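Local coordinates for endo-1,4-beta-xylanase C (Paenibacillus barcinonensis, PDB 4XUT), which hydrolyses internal beta-1,4-xylosidic linkages of xylan and is represented here by a CBM22 carbohydrate-binding module from its N-terminal region, at residues G95-E100 and S140-Y145. Numbering follows the deposited sequence.
Sequences GSLEKE and SGLRMY. With BGC (beta-D-glucopyranose), chain D.
Glu-100 O is gripped by two amides of the facing strand: Ser-140 N at 2.8 Å and Gly-141 N at 3.1 Å, both from the same face of its carbonyl plane. Two residues opposite one define a classic beta bulge, after which 140-145 pairs with 95-100 in regular antiparallel register through the bonds of Glu-98 with Arg-143 and Ser-96 with Tyr-145.

Charge is concentrated on the face of the sheet that carries these side chains. Arg-143, bent at chi2 (113°), swings its guanidinium across both glutamates: NH1 meets the anti lone pair of Glu-98 OE2 at 2.9 Å, while NH2 reaches Glu-100 OE1 at 3.0 Å from above the carboxylate, the two planes standing 90° apart. A water links Glu-100 OE1 to Arg-143 NH1, and Ser-140 OG donates to the anti lone pair of Glu-100 OE2 at 2.6 Å. Glu-65 forms a salt bridge with Arg-143 NE, and Arg-29 and Arg-31 share Glu-98. A leucine in place of Arg-143 would probably leave Glu-100 OE1 without its main countercharge and Glu-65 without this partner, though Ser-140 OG would still hold Glu-100 OE2.

Further along, Ser-96 CB lies over one face of the Tyr-145 ring, 3.7 Å from its centroid, a CH-pi contact, and Tyr-145 OH accepts a weak bond from glucose O2. The ion-pair network reaches the sugar through Glu-98 and Arg-31, consistent with a preorganised carbohydrate-binding surface.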
loop_
_atom_site.group_PDB
_atom_site.type_symbol
_atom_site.label_atom_id
_atom_site.label_comp_id
_atom_site.label_asym_id
_atom_site.label_seq_id
_atom_site.Cartn_x
_atom_site.Cartn_y
_atom_site.Cartn_z
ATOM N N GLY A 95 3.788 3.717 3.342
ATOM C CA GLY A 95 2.362 3.495 3.241
ATOM C C GLY A 95 1.727 4.836 2.956
ATOM O O GLY A 95 2.043 5.839 3.611
ATOM N N SER A 96 0.857 4.859 1.953
ATOM C CA SER A 96 0.297 6.111 1.459
ATOM C C SER A 96 -1.197 6.019 1.157
ATOM O O SER A 96 -1.759 4.929 1.079
ATOM C CB SER A 96 1.014 6.601 0.207
ATOM O OG SER A 96 2.373 6.885 0.468
ATOM N N LEU A 97 -1.811 7.194 1.030
ATOM C CA LEU A 97 -3.208 7.308 0.641
ATOM C C LEU A 97 -3.375 8.017 -0.696
ATOM O O LEU A 97 -2.732 9.042 -0.947
ATOM C CB LEU A 97 -4.023 8.040 1.714
ATOM C CG LEU A 97 -3.984 7.515 3.147
ATOM C CD1 LEU A 97 -4.779 8.439 4.044
ATOM C CD2 LEU A 97 -4.522 6.114 3.168
ATOM N N GLU A 98 -4.310 7.511 -1.502
ATOM C CA GLU A 98 -4.766 8.202 -2.700
ATOM C C GLU A 98 -6.183 8.608 -2.437
ATOM O O GLU A 98 -7.035 7.754 -2.114
ATOM C CB GLU A 98 -4.687 7.287 -3.910
ATOM C CG GLU A 98 -5.227 7.871 -5.217
ATOM C CD GLU A 98 -5.100 6.886 -6.358
ATOM O OE1 GLU A 98 -3.972 6.635 -6.800
ATOM O OE2 GLU A 98 -6.127 6.329 -6.786
ATOM N N LYS A 99 -6.460 9.892 -2.615
ATOM C CA LYS A 99 -7.774 10.443 -2.346
ATOM C C LYS A 99 -8.398 11.108 -3.552
ATOM O O LYS A 99 -7.740 11.851 -4.282
ATOM C CB LYS A 99 -7.699 11.495 -1.236
ATOM C CG LYS A 99 -7.377 10.906 0.087
ATOM C CD LYS A 99 -7.720 11.888 1.215
ATOM C CE LYS A 99 -6.593 12.059 2.178
ATOM N NZ LYS A 99 -5.537 12.816 1.489
ATOM N N GLU A 100 -9.690 10.860 -3.697
ATOM C CA GLU A 100 -10.511 11.425 -4.762
ATOM C C GLU A 100 -11.661 12.202 -4.122
ATOM O O GLU A 100 -12.256 11.736 -3.154
ATOM C CB GLU A 100 -11.076 10.299 -5.591
ATOM C CG GLU A 100 -11.940 10.705 -6.786
ATOM C CD GLU A 100 -12.762 9.517 -7.276
ATOM O OE1 GLU A 100 -12.208 8.782 -8.108
ATOM O OE2 GLU A 100 -13.904 9.317 -6.815
ATOM N N SER A 140 -14.717 10.993 -2.165
ATOM C CA SER A 140 -15.375 9.923 -2.942
ATOM C C SER A 140 -14.496 8.675 -3.155
ATOM O O SER A 140 -14.992 7.612 -3.581
ATOM C CB SER A 140 -15.862 10.483 -4.289
ATOM O OG SER A 140 -14.813 11.031 -5.066
ATOM N N GLY A 141 -13.214 8.774 -2.830
ATOM C CA GLY A 141 -12.346 7.598 -2.782
ATOM C C GLY A 141 -11.230 7.813 -1.819
ATOM O O GLY A 141 -10.728 8.935 -1.673
ATOM N N LEU A 142 -10.821 6.728 -1.180
ATOM C CA LEU A 142 -9.705 6.778 -0.261
ATOM C C LEU A 142 -9.048 5.430 -0.326
ATOM O O LEU A 142 -9.631 4.419 0.102
ATOM C CB LEU A 142 -10.195 7.084 1.159
ATOM C CG LEU A 142 -9.128 7.236 2.247
ATOM C CD1 LEU A 142 -8.207 8.342 1.877
ATOM C CD2 LEU A 142 -9.731 7.568 3.600
ATOM N N ARG A 143 -7.868 5.393 -0.910
ATOM C CA ARG A 143 -7.232 4.095 -1.210
ATOM C C ARG A 143 -5.892 4.037 -0.544
ATOM O O ARG A 143 -5.117 4.987 -0.637
ATOM C CB ARG A 143 -7.077 3.940 -2.710
ATOM C CG ARG A 143 -8.340 4.111 -3.519
ATOM C CD ARG A 143 -8.341 5.331 -4.397
ATOM N NE ARG A 143 -9.673 5.586 -4.975
ATOM C CZ ARG A 143 -9.924 6.377 -6.006
ATOM N NH1 ARG A 143 -8.940 7.025 -6.610
ATOM N NH2 ARG A 143 -11.185 6.562 -6.420
ATOM N N MET A 144 -5.607 2.942 0.139
ATOM C CA MET A 144 -4.313 2.741 0.720
ATOM C C MET A 144 -3.429 2.064 -0.307
ATOM O O MET A 144 -3.872 1.222 -1.088
ATOM C CB MET A 144 -4.407 1.843 1.951
ATOM C CG MET A 144 -3.112 1.577 2.724
ATOM S SD MET A 144 -3.142 -0.001 3.629
ATOM C CE MET A 144 -2.208 -0.987 2.461
ATOM N N TYR A 145 -2.161 2.446 -0.311
ATOM C CA TYR A 145 -1.152 1.806 -1.162
ATOM C C TYR A 145 0.230 1.853 -0.526
ATOM O O TYR A 145 0.482 2.602 0.425
ATOM C CB TYR A 145 -1.147 2.355 -2.576
ATOM C CG TYR A 145 -0.653 3.760 -2.737
ATOM C CD1 TYR A 145 -1.502 4.827 -2.522
ATOM C CD2 TYR A 145 0.629 4.029 -3.212
ATOM C CE1 TYR A 145 -1.063 6.125 -2.671
ATOM C CE2 TYR A 145 1.057 5.316 -3.405
ATOM C CZ TYR A 145 0.201 6.367 -3.128
ATOM O OH TYR A 145 0.561 7.691 -3.281
HETATM C C2 BGC D . 2.478 9.367 -6.584
HETATM C C3 BGC D . 2.808 9.965 -5.231
HETATM C C4 BGC D . 3.625 11.240 -5.429
HETATM C C5 BGC D . 2.928 12.142 -6.468
HETATM C C6 BGC D . 3.584 13.523 -6.758
HETATM C C1 BGC D . 1.908 10.288 -7.650
HETATM O O2 BGC D . 1.541 8.320 -6.397
HETATM O O3 BGC D . 3.503 8.987 -4.420
HETATM O O4 BGC D . 3.774 11.831 -4.128
HETATM O O5 BGC D . 2.751 11.434 -7.717
HETATM O O6 BGC D . 4.921 13.505 -7.293
HETATM O O HOH W 1 -9.856 7.963 -9.268
#